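PDB 6QVI: ComZ from Thermus thermophilus, which is a competence-associated pilin that probably serves as a DNA receptor at the tip of the pilus. Local coordinates for residues 137-142 against 492-497; 154-159 against 178-183; 133-138 against 159-164; 445-450 against 465-470. All blocks are in the same frame, centred on the assembly; numbering follows the deposited sequence.

Interaction 1 of 4, residues 137-142 against 492-497; sequences QAIFAG and AEVVYI
The ring of Y496 overlaps the backbone of Q137. Q137 O sits against one face of the ring, displaced toward the rim, and is 3.7 Å from Y496 CD2. Farther along the ring, Y496 CE1 is 3.8 Å from Q137 N. Y496 CG stands anti to the backbone N (chi1 171°), which carries the ring over the Q137 peptide. The start of the same side chain meets A138: Y496 CB lies 3.6 Å from A138 CB. The methyl of A138 also touches V494, with 3.9 Å between A138 CB and V494 CG1. The other branch of V494 serves I139. There V494 CG2 is 4.2 Å from I139 CD1, and the two side chains cross at about a right angle. No hydrogen bond joins the two segments. They belong to different sheets of the beta-solenoid domain, and their side chains meet across its interior. A serine in place of Y496 would remove the ring, and the Q137 peptide would probably lose its apolar cover, as would the side chain of E136, which touches the same ring. I156 of the neighbouring strand 153-157 packs on A138 and I139, and F475 touches both I139 and V494.

Interaction 2 of 4, residues 154-159 against 178-183; sequences ATIRGG and GNFALY
Strands 154-157 and 180-183 run parallel, with axes 4.6 Å apart and 8° between their directions. They are neighbouring rungs in one wall of the beta-solenoid. The bonds alternate between the strands: A181 N gives to A154 O, I156 N to A181 O (2.7 Å), Y183 N to I156 O (2.9 Å), and G158 N to Y183 O. A weak bond from A154 N to N179 O precedes them. On the face of A154, F180 and L182, I156 CD1 makes an off-centre CH-pi contact with the F180 ring and comes 3.8 Å from F180 CE2. T155, A181, R157 and Y183 point to the other face. The R157 chain bends at chi3 (75°), which brings its guanidinium beside Y183. Y183 OH bonds to Q226 OE1, and R157 NE gives its hydrogen to R185 O. A leucine in place of R157 would probably leave R185 O without this donor and the Y183 ring without the planar group beside it. The guanidinium and ring planes are 59° apart. Y183 CD2 lies over one guanidinium face toward its rim, 3.5 Å from R157 CZ, while R157 NE lies in the ring plane at the Y183 edge.

Interaction 3 of 4, residues 133-138 against 159-164; sequences DYLEQA and GVYVVG
G159 O receives the backbone hydrogen of A138 N at 2.6 Å. The bond is weak, since the angle at the hydrogen is only 129°. It lies where the chain enters the beta-solenoid, just before strand 139-141 pairs in parallel with 160-162 and I139 bonds to the backbone of both G159 and Y161. Segment 133-138 is the connector that leads here from strand 120-130 of the antiparallel sheet. Q137 packs on the same G159 peptide, with Q137 CB 3.4 Å from G159 C. Its CG takes the crowded position between backbone N and carbonyl carbon (chi1 62°), and the chain then bends at chi2. This sends the amide slantwise across the base of Y161, where Q137 OE1 is 4.0 Å from Y161 CB. The amide plane stands nearly upright to the ring plane, 86° apart. Q137 CG also lies 4.2 Å from Y161 CB. E136 turns away from segment 159-164, and its carboxylate forms a salt bridge with R498. The connector is tied to another loop as well, through backbone bonds from D133 to G513 and from L135 to L511. L135 obliquely meets the outer part of the Y161 ring, which is itself stacked with that of F140: one methyl, L135 CD1, is 3.4 Å from Y161 CE2 and 3.6 Å from Y161 CD2.

Interaction 4 of 4, residues 445-450 against 465-470; sequences GQHVMA and VLFGSV
Backbone hydrogen bonds join Q446, V448 and A450 to V465 and F467. V465 N gives to Q446 O at 2.9 Å, and F467 N gives to V448 O at 3.0 Å. A450 N gives to F467 O at 2.8 Å. The bond from V448 N to V465 O is weak, at 3.5 Å. Q446 O has a second donor, since H447 ND1 bonds to it weakly. Strands 447-449 and 465-467 thus run parallel, 15° apart in direction.

Apolar contacts fall on both faces. V448 and L466 share one face, and L466 CD1 packs on V448 CG1; both side chains also touch Q443. On the other face are H447, V465, M449 and F467. The V465 CG1 methyl meets the imidazole, 3.6 Å from H447 CE1. M449 bends at chi3 (-65°), which carries its methyl back toward F467, with M449 CE 4.2 Å from F467 CB. H447 also touches V194, and M449 touches V198.

Contacts of the F467 ring form a third group. V448 O lies in the ring plane at its edge, and V465 CG2 covers one face toward the rim. Y191 meets this ring edge-to-face.

The chain turns corners at A450 and G468, and beyond each it joins a different sheet. G468 has backbone angles that a residue with a side chain would hardly adopt. Parallel strands in register, turning at matching corners, are the mark of successive coils of a beta-solenoid.

From the N terminus, the chain leaves the pilin-like antiparallel sheet and reaches 133-138, where interaction 3 opens. Interaction 1 starts from the same stretch and shares Q137 and A138 with it. Interaction 2 opens at 154-159, before interaction 3 closes at 159-164, so these two cross and share G159. Interaction 2 closes at 178-183. Interaction 4 follows in series as a short loop from 445-450 to 465-470. Strand 491-496 then closes interaction 1, a long loop that encloses interactions 2 and 4. This strand lies between 153-157 and 465-467, so a late strand joins the first coils to the late ones. Likewise 139-141 lies between 160-162 and 469-472.

Interaction 1 of 4, residues 137-142 against 492-497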
loop_
_atom_site.group_PDB
_atom_site.type_symbol
_atom_site.label_atom_id
_atom_site.label_comp_id
_atom_site.label_asym_id
_atom_site.label_seq_id
_atom_site.Cartn_x
_atom_site.Cartn_y
_atom_site.Cartn_z
ATOM N N GLN A 137 -0.805 5.185 1.855
ATOM C CA GLN A 137 -1.539 6.274 2.479
ATOM C C GLN A 137 -1.974 5.842 3.879
ATOM O O GLN A 137 -2.155 4.652 4.157
ATOM C CB GLN A 137 -2.737 6.683 1.592
ATOM C CG GLN A 137 -3.737 5.534 1.415
ATOM C CD GLN A 137 -3.357 4.545 0.328
ATOM O OE1 GLN A 137 -3.088 4.928 -0.800
ATOM N NE2 GLN A 137 -3.270 3.273 0.686
ATOM N N ALA A 138 -2.176 6.822 4.758
ATOM C CA ALA A 138 -2.667 6.465 6.079
ATOM C C ALA A 138 -4.129 6.112 6.029
ATOM O O ALA A 138 -4.582 5.257 6.804
ATOM C CB ALA A 138 -2.467 7.602 7.084
ATOM N N ILE A 139 -4.866 6.748 5.159
ATOM C CA ILE A 139 -6.265 6.500 5.085
ATOM C C ILE A 139 -6.739 6.409 3.694
ATOM O O ILE A 139 -6.611 7.329 2.966
ATOM C CB ILE A 139 -7.021 7.689 5.639
ATOM C CG1 ILE A 139 -6.892 7.753 7.133
ATOM C CG2 ILE A 139 -8.483 7.607 5.306
ATOM C CD1 ILE A 139 -7.625 8.930 7.692
ATOM N N PHE A 140 -7.330 5.296 3.341
ATOM C CA PHE A 140 -7.872 5.144 2.036
ATOM C C PHE A 140 -9.343 5.161 2.251
ATOM O O PHE A 140 -9.836 4.339 2.934
ATOM C CB PHE A 140 -7.452 3.822 1.488
ATOM C CG PHE A 140 -7.893 3.598 0.106
ATOM C CD1 PHE A 140 -7.017 3.649 -0.911
ATOM C CD2 PHE A 140 -9.187 3.346 -0.161
ATOM C CE1 PHE A 140 -7.413 3.441 -2.189
ATOM C CE2 PHE A 140 -9.602 3.133 -1.431
ATOM C CZ PHE A 140 -8.711 3.182 -2.453
ATOM N N ALA A 141 -10.052 6.106 1.678
ATOM C CA ALA A 141 -11.473 6.192 1.890
ATOM C C ALA A 141 -12.273 5.749 0.724
ATOM O O ALA A 141 -11.884 5.933 -0.381
ATOM C CB ALA A 141 -11.862 7.585 2.254
ATOM N N GLY A 142 -13.444 5.220 0.981
ATOM C CA GLY A 142 -14.259 4.701 -0.072
ATOM C C GLY A 142 -15.322 5.524 -0.695
ATOM O O GLY A 142 -15.060 6.472 -1.350
ATOM N N ALA A 492 -8.562 13.077 16.275
ATOM C CA ALA A 492 -7.903 11.788 16.355
ATOM C C ALA A 492 -6.772 11.770 15.335
ATOM O O ALA A 492 -6.694 12.637 14.467
ATOM C CB ALA A 492 -8.888 10.656 16.098
ATOM N N GLU A 493 -5.864 10.796 15.453
ATOM C CA GLU A 493 -4.686 10.803 14.593
ATOM C C GLU A 493 -4.379 9.421 14.029
ATOM O O GLU A 493 -4.538 8.404 14.705
ATOM C CB GLU A 493 -3.476 11.411 15.347
ATOM C CG GLU A 493 -2.101 10.994 14.798
ATOM C CD GLU A 493 -0.928 11.745 15.423
ATOM O OE1 GLU A 493 -1.134 12.678 16.229
ATOM O OE2 GLU A 493 0.216 11.444 15.037
ATOM N N VAL A 494 -3.918 9.386 12.783
ATOM C CA VAL A 494 -3.523 8.149 12.136
ATOM C C VAL A 494 -2.097 8.321 11.653
ATOM O O VAL A 494 -1.774 9.311 10.988
ATOM C CB VAL A 494 -4.437 7.749 10.956
ATOM C CG1 VAL A 494 -4.023 6.363 10.417
ATOM C CG2 VAL A 494 -5.930 7.774 11.335
ATOM N N VAL A 495 -1.252 7.344 11.945
ATOM C CA VAL A 495 0.148 7.441 11.600
ATOM C C VAL A 495 0.460 6.323 10.630
ATOM O O VAL A 495 0.412 5.140 10.989
ATOM C CB VAL A 495 1.032 7.371 12.844
ATOM C CG1 VAL A 495 2.507 7.399 12.467
ATOM C CG2 VAL A 495 0.677 8.550 13.753
ATOM N N TYR A 496 0.744 6.691 9.388
ATOM C CA TYR A 496 0.990 5.671 8.394
ATOM C C TYR A 496 2.371 5.086 8.616
ATOM O O TYR A 496 3.374 5.804 8.593
ATOM C CB TYR A 496 0.836 6.235 6.992
ATOM C CG TYR A 496 1.307 5.257 5.944
ATOM C CD1 TYR A 496 1.993 5.691 4.835
ATOM C CD2 TYR A 496 0.978 3.907 6.020
ATOM C CE1 TYR A 496 2.398 4.813 3.874
ATOM C CE2 TYR A 496 1.397 3.008 5.049
ATOM C CZ TYR A 496 2.102 3.472 3.979
ATOM O OH TYR A 496 2.525 2.591 3.008
ATOM N N ILE A 497 2.428 3.774 8.800
ATOM C CA ILE A 497 3.684 3.060 8.923
ATOM C C ILE A 497 3.717 2.004 7.827
ATOM O O ILE A 497 2.968 1.022 7.873
ATOM C CB ILE A 497 3.843 2.416 10.300
ATOM C CG1 ILE A 497 3.856 3.475 11.382
ATOM C CG2 ILE A 497 5.113 1.593 10.371
ATOM C CD1 ILE A 497 4.152 2.909 12.769
#

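Interaction 2 of 4, residues 154-159 against 178-183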
loop_
_atom_site.group_PDB
_atom_site.type_symbol
_atom_site.label_atom_id
_atom_site.label_comp_id
_atom_site.label_asym_id
_atom_site.label_seq_id
_atom_site.Cartn_x
_atom_site.Cartn_y
_atom_site.Cartn_z
ATOM N N ALA A 154 -8.888 15.419 12.536
ATOM C CA ALA A 154 -7.912 14.402 12.226
ATOM C C ALA A 154 -6.567 15.060 12.006
ATOM O O ALA A 154 -6.488 16.168 11.456
ATOM C CB ALA A 154 -8.313 13.637 10.972
ATOM N N THR A 155 -5.530 14.332 12.329
ATOM C CA THR A 155 -4.190 14.730 12.035
ATOM C C THR A 155 -3.701 13.428 11.455
ATOM O O THR A 155 -3.597 12.461 12.150
ATOM C CB THR A 155 -3.394 15.207 13.242
ATOM O OG1 THR A 155 -2.249 14.385 13.429
ATOM C CG2 THR A 155 -4.207 15.175 14.441
ATOM N N ILE A 156 -3.370 13.436 10.180
ATOM C CA ILE A 156 -3.034 12.233 9.421
ATOM C C ILE A 156 -1.581 12.356 8.997
ATOM O O ILE A 156 -1.239 13.214 8.166
ATOM C CB ILE A 156 -3.928 12.036 8.182
ATOM C CG1 ILE A 156 -5.408 11.910 8.518
ATOM C CG2 ILE A 156 -3.449 10.869 7.322
ATOM C CD1 ILE A 156 -6.198 13.139 8.088
ATOM N N ARG A 157 -0.721 11.489 9.527
ATOM C CA ARG A 157 0.675 11.516 9.103
ATOM C C ARG A 157 0.806 10.442 8.025
ATOM O O ARG A 157 1.024 9.256 8.298
ATOM C CB ARG A 157 1.585 11.329 10.310
ATOM C CG ARG A 157 0.981 12.067 11.466
ATOM C CD ARG A 157 1.928 12.402 12.564
ATOM N NE ARG A 157 2.754 13.499 12.116
ATOM C CZ ARG A 157 3.145 14.481 12.907
ATOM N NH1 ARG A 157 2.772 14.481 14.179
ATOM N NH2 ARG A 157 3.900 15.462 12.427
ATOM N N GLY A 158 0.645 10.878 6.776
ATOM C CA GLY A 158 0.628 9.990 5.633
ATOM C C GLY A 158 -0.392 10.427 4.598
ATOM O O GLY A 158 -1.072 11.447 4.771
ATOM N N GLY A 159 -0.530 9.688 3.499
ATOM C CA GLY A 159 -1.441 10.117 2.466
ATOM C C GLY A 159 -2.867 9.819 2.826
ATOM O O GLY A 159 -3.142 9.050 3.750
ATOM N N GLY A 178 -10.049 24.135 8.667
ATOM C CA GLY A 178 -9.560 23.831 9.988
ATOM C C GLY A 178 -9.645 22.339 10.241
ATOM O O GLY A 178 -9.824 21.538 9.324
ATOM N N ASN A 179 -9.505 21.964 11.510
ATOM C CA ASN A 179 -9.859 20.636 12.034
ATOM C C ASN A 179 -9.256 19.476 11.215
ATOM O O ASN A 179 -9.752 18.348 11.277
ATOM C CB ASN A 179 -11.390 20.479 12.137
ATOM C CG ASN A 179 -12.131 20.918 10.855
ATOM O OD1 ASN A 179 -12.520 22.087 10.701
ATOM N ND2 ASN A 179 -12.352 19.962 9.949
ATOM N N PHE A 180 -8.182 19.716 10.462
ATOM C CA PHE A 180 -7.632 18.706 9.560
ATOM C C PHE A 180 -6.185 19.070 9.252
ATOM O O PHE A 180 -5.906 20.178 8.783
ATOM C CB PHE A 180 -8.476 18.656 8.280
ATOM C CG PHE A 180 -8.036 17.641 7.263
ATOM C CD1 PHE A 180 -6.924 17.837 6.458
ATOM C CD2 PHE A 180 -8.787 16.494 7.071
ATOM C CE1 PHE A 180 -6.558 16.874 5.495
ATOM C CE2 PHE A 180 -8.434 15.553 6.132
ATOM C CZ PHE A 180 -7.313 15.749 5.332
ATOM N N ALA A 181 -5.279 18.123 9.483
ATOM C CA ALA A 181 -3.870 18.325 9.203
ATOM C C ALA A 181 -3.345 17.030 8.632
ATOM O O ALA A 181 -3.613 15.949 9.179
ATOM C CB ALA A 181 -3.065 18.711 10.458
ATOM N N LEU A 182 -2.528 17.160 7.585
ATOM C CA LEU A 182 -1.979 16.023 6.859
ATOM C C LEU A 182 -0.495 16.294 6.707
ATOM O O LEU A 182 -0.098 17.262 6.054
ATOM C CB LEU A 182 -2.674 15.860 5.507
ATOM C CG LEU A 182 -2.551 14.579 4.671
ATOM C CD1 LEU A 182 -3.487 14.678 3.488
ATOM C CD2 LEU A 182 -1.125 14.413 4.164
ATOM N N TYR A 183 0.318 15.455 7.335
ATOM C CA TYR A 183 1.754 15.656 7.374
ATOM C C TYR A 183 2.481 14.529 6.661
ATOM O O TYR A 183 1.944 13.431 6.467
ATOM C CB TYR A 183 2.222 15.771 8.827
ATOM C CG TYR A 183 1.563 16.902 9.592
ATOM C CD1 TYR A 183 1.046 18.005 8.916
ATOM C CD2 TYR A 183 1.428 16.856 10.990
ATOM C CE1 TYR A 183 0.451 19.052 9.600
ATOM C CE2 TYR A 183 0.814 17.901 11.689
ATOM C CZ TYR A 183 0.327 18.989 10.984
ATOM O OH TYR A 183 -0.275 20.040 11.627
#

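Interaction 3 of 4, residues 133-138 against 159-164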
loop_
_atom_site.group_PDB
_atom_site.type_symbol
_atom_site.label_atom_id
_atom_site.label_comp_id
_atom_site.label_asym_id
_atom_site.label_seq_id
_atom_site.Cartn_x
_atom_site.Cartn_y
_atom_site.Cartn_z
ATOM N N ASP A 133 3.029 0.833 -8.625
ATOM C CA ASP A 133 2.918 1.927 -7.665
ATOM C C ASP A 133 1.944 1.554 -6.538
ATOM O O ASP A 133 0.817 2.053 -6.431
ATOM C CB ASP A 133 2.532 3.234 -8.365
ATOM C CG ASP A 133 2.490 4.430 -7.405
ATOM O OD1 ASP A 133 3.049 4.313 -6.284
ATOM O OD2 ASP A 133 1.919 5.488 -7.774
ATOM N N TYR A 134 2.426 0.646 -5.692
ATOM C CA TYR A 134 1.661 0.225 -4.527
ATOM C C TYR A 134 1.317 1.455 -3.702
ATOM O O TYR A 134 2.202 2.108 -3.141
ATOM C CB TYR A 134 2.484 -0.782 -3.713
ATOM C CG TYR A 134 2.512 -2.200 -4.293
ATOM C CD1 TYR A 134 1.340 -2.957 -4.389
ATOM C CD2 TYR A 134 3.688 -2.752 -4.822
ATOM C CE1 TYR A 134 1.347 -4.245 -4.917
ATOM C CE2 TYR A 134 3.704 -4.038 -5.369
ATOM C CZ TYR A 134 2.524 -4.780 -5.415
ATOM O OH TYR A 134 2.497 -6.058 -5.945
ATOM N N LEU A 135 0.021 1.733 -3.580
ATOM C CA LEU A 135 -0.430 2.940 -2.899
ATOM C C LEU A 135 -0.034 2.927 -1.437
ATOM O O LEU A 135 -0.093 1.888 -0.756
ATOM C CB LEU A 135 -1.942 3.087 -3.038
ATOM C CG LEU A 135 -2.359 3.278 -4.494
ATOM C CD1 LEU A 135 -3.796 3.737 -4.594
ATOM C CD2 LEU A 135 -1.411 4.300 -5.163
ATOM N N GLU A 136 0.404 4.094 -0.966
ATOM C CA GLU A 136 0.889 4.238 0.402
ATOM C C GLU A 136 0.216 5.446 1.032
ATOM O O GLU A 136 0.608 6.588 0.760
ATOM C CB GLU A 136 2.406 4.353 0.459
ATOM C CG GLU A 136 3.083 3.063 0.056
ATOM C CD GLU A 136 4.557 3.065 0.374
ATOM O OE1 GLU A 136 5.065 4.122 0.813
ATOM O OE2 GLU A 136 5.202 2.002 0.199
ATOM N N GLN A 137 -0.805 5.185 1.855
ATOM C CA GLN A 137 -1.539 6.274 2.479
ATOM C C GLN A 137 -1.974 5.842 3.879
ATOM O O GLN A 137 -2.155 4.652 4.157
ATOM C CB GLN A 137 -2.737 6.683 1.592
ATOM C CG GLN A 137 -3.737 5.534 1.415
ATOM C CD GLN A 137 -3.357 4.545 0.328
ATOM O OE1 GLN A 137 -3.088 4.928 -0.800
ATOM N NE2 GLN A 137 -3.270 3.273 0.686
ATOM N N ALA A 138 -2.176 6.822 4.758
ATOM C CA ALA A 138 -2.667 6.465 6.079
ATOM C C ALA A 138 -4.129 6.112 6.029
ATOM O O ALA A 138 -4.582 5.257 6.804
ATOM C CB ALA A 138 -2.467 7.602 7.084
ATOM N N GLY A 159 -0.530 9.688 3.499
ATOM C CA GLY A 159 -1.441 10.117 2.466
ATOM C C GLY A 159 -2.867 9.819 2.826
ATOM O O GLY A 159 -3.142 9.050 3.750
ATOM N N VAL A 160 -3.778 10.428 2.094
ATOM C CA VAL A 160 -5.180 10.129 2.209
ATOM C C VAL A 160 -5.725 10.046 0.797
ATOM O O VAL A 160 -5.656 10.979 0.074
ATOM C CB VAL A 160 -6.018 11.087 3.069
ATOM C CG1 VAL A 160 -5.205 11.987 3.937
ATOM C CG2 VAL A 160 -6.982 11.873 2.247
ATOM N N TYR A 161 -6.241 8.893 0.413
ATOM C CA TYR A 161 -6.797 8.657 -0.898
ATOM C C TYR A 161 -8.274 8.516 -0.721
ATOM O O TYR A 161 -8.707 7.841 0.151
ATOM C CB TYR A 161 -6.221 7.350 -1.433
ATOM C CG TYR A 161 -6.600 6.930 -2.841
ATOM C CD1 TYR A 161 -7.884 6.658 -3.179
ATOM C CD2 TYR A 161 -5.645 6.741 -3.802
ATOM C CE1 TYR A 161 -8.218 6.261 -4.441
ATOM C CE2 TYR A 161 -5.972 6.334 -5.062
ATOM C CZ TYR A 161 -7.263 6.100 -5.368
ATOM O OH TYR A 161 -7.608 5.698 -6.609
ATOM N N VAL A 162 -9.057 9.189 -1.525
ATOM C CA VAL A 162 -10.475 9.073 -1.418
ATOM C C VAL A 162 -10.979 8.731 -2.787
ATOM O O VAL A 162 -10.532 9.305 -3.732
ATOM C CB VAL A 162 -11.071 10.400 -1.012
ATOM C CG1 VAL A 162 -12.564 10.307 -0.973
ATOM C CG2 VAL A 162 -10.553 10.805 0.331
ATOM N N VAL A 163 -11.897 7.792 -2.921
ATOM C CA VAL A 163 -12.374 7.497 -4.252
ATOM C C VAL A 163 -13.518 8.380 -4.702
ATOM O O VAL A 163 -13.482 8.875 -5.790
ATOM C CB VAL A 163 -12.547 5.995 -4.562
ATOM C CG1 VAL A 163 -11.974 5.132 -3.495
ATOM C CG2 VAL A 163 -13.950 5.608 -4.899
ATOM N N GLY A 164 -14.507 8.627 -3.868
ATOM C CA GLY A 164 -15.597 9.482 -4.268
ATOM C C GLY A 164 -16.758 8.774 -4.904
ATOM O O GLY A 164 -16.782 7.578 -4.948
#

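Interaction 4 of 4, residues 445-450 against 465-470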
loop_
_atom_site.group_PDB
_atom_site.type_symbol
_atom_site.label_atom_id
_atom_site.label_comp_id
_atom_site.label_asym_id
_atom_site.label_seq_id
_atom_site.Cartn_x
_atom_site.Cartn_y
_atom_site.Cartn_z
ATOM N N GLY A 445 -9.296 2.200 22.475
ATOM C CA GLY A 445 -7.948 2.126 23.026
ATOM C C GLY A 445 -7.057 3.253 22.541
ATOM O O GLY A 445 -7.253 3.814 21.461
ATOM N N GLN A 446 -6.088 3.631 23.374
ATOM C CA GLN A 446 -5.355 4.834 23.014
ATOM C C GLN A 446 -4.359 4.577 21.893
ATOM O O GLN A 446 -4.170 5.432 21.025
ATOM C CB GLN A 446 -4.677 5.430 24.254
ATOM C CG GLN A 446 -5.620 6.431 24.923
ATOM C CD GLN A 446 -4.956 7.598 25.651
ATOM O OE1 GLN A 446 -5.665 8.491 26.121
ATOM N NE2 GLN A 446 -3.617 7.608 25.740
ATOM N N HIS A 447 -3.739 3.398 21.872
ATOM C CA HIS A 447 -2.717 3.077 20.889
ATOM C C HIS A 447 -2.998 1.679 20.362
ATOM O O HIS A 447 -3.001 0.714 21.128
ATOM C CB HIS A 447 -1.323 3.191 21.509
ATOM C CG HIS A 447 -1.027 4.555 22.076
ATOM N ND1 HIS A 447 -1.653 5.701 21.631
ATOM C CD2 HIS A 447 -0.192 4.949 23.067
ATOM C CE1 HIS A 447 -1.208 6.743 22.306
ATOM N NE2 HIS A 447 -0.318 6.316 23.185
ATOM N N VAL A 448 -3.262 1.562 19.061
ATOM C CA VAL A 448 -3.308 0.254 18.425
ATOM C C VAL A 448 -2.447 0.315 17.170
ATOM O O VAL A 448 -2.446 1.313 16.440
ATOM C CB VAL A 448 -4.756 -0.181 18.130
ATOM C CG1 VAL A 448 -5.479 0.925 17.515
ATOM C CG2 VAL A 448 -4.790 -1.369 17.207
ATOM N N MET A 449 -1.689 -0.743 16.943
ATOM C CA MET A 449 -0.676 -0.761 15.905
ATOM C C MET A 449 -1.007 -1.951 15.019
ATOM O O MET A 449 -0.682 -3.099 15.344
ATOM C CB MET A 449 0.711 -0.802 16.540
ATOM C CG MET A 449 1.837 -1.275 15.670
ATOM S SD MET A 449 3.407 -1.056 16.563
ATOM C CE MET A 449 3.515 0.719 16.721
ATOM N N ALA A 450 -1.722 -1.668 13.943
ATOM C CA ALA A 450 -2.192 -2.713 13.058
ATOM C C ALA A 450 -2.677 -2.104 11.752
ATOM O O ALA A 450 -3.239 -1.006 11.766
ATOM C CB ALA A 450 -3.326 -3.480 13.742
ATOM N N VAL A 465 -4.548 7.233 18.787
ATOM C CA VAL A 465 -3.777 7.202 17.557
ATOM C C VAL A 465 -3.678 5.763 17.071
ATOM O O VAL A 465 -3.518 4.829 17.863
ATOM C CB VAL A 465 -2.398 7.894 17.745
ATOM C CG1 VAL A 465 -1.582 7.229 18.806
ATOM C CG2 VAL A 465 -1.615 7.943 16.440
ATOM N N LEU A 466 -3.820 5.584 15.764
ATOM C CA LEU A 466 -3.696 4.281 15.130
ATOM C C LEU A 466 -2.484 4.308 14.226
ATOM O O LEU A 466 -2.347 5.213 13.390
ATOM C CB LEU A 466 -4.941 3.926 14.328
ATOM C CG LEU A 466 -4.799 2.692 13.465
ATOM C CD1 LEU A 466 -4.485 1.464 14.325
ATOM C CD2 LEU A 466 -6.091 2.542 12.802
ATOM N N PHE A 467 -1.583 3.364 14.441
ATOM C CA PHE A 467 -0.404 3.218 13.612
ATOM C C PHE A 467 -0.590 2.036 12.688
ATOM O O PHE A 467 -0.997 0.957 13.131
ATOM C CB PHE A 467 0.847 3.034 14.463
ATOM C CG PHE A 467 0.967 4.021 15.586
ATOM C CD1 PHE A 467 1.855 5.081 15.503
ATOM C CD2 PHE A 467 0.232 3.865 16.748
ATOM C CE1 PHE A 467 1.987 5.988 16.549
ATOM C CE2 PHE A 467 0.367 4.770 17.803
ATOM C CZ PHE A 467 1.249 5.828 17.699
ATOM N N GLY A 468 -0.255 2.227 11.423
ATOM C CA GLY A 468 -0.569 1.228 10.431
ATOM C C GLY A 468 -1.232 1.935 9.268
ATOM O O GLY A 468 -0.545 2.642 8.529
ATOM N N SER A 469 -2.533 1.709 9.062
ATOM C CA SER A 469 -3.287 2.325 7.972
ATOM C C SER A 469 -4.746 1.941 8.142
ATOM O O SER A 469 -5.046 0.865 8.671
ATOM C CB SER A 469 -2.777 1.857 6.593
ATOM O OG SER A 469 -2.542 0.454 6.616
ATOM N N VAL A 470 -5.662 2.775 7.657
ATOM C CA VAL A 470 -7.046 2.333 7.635
ATOM C C VAL A 470 -7.512 2.446 6.210
ATOM O O VAL A 470 -7.226 3.441 5.537
ATOM C CB VAL A 470 -7.963 3.106 8.623
ATOM C CG1 VAL A 470 -7.260 3.244 9.951
ATOM C CG2 VAL A 470 -8.565 4.446 8.056
#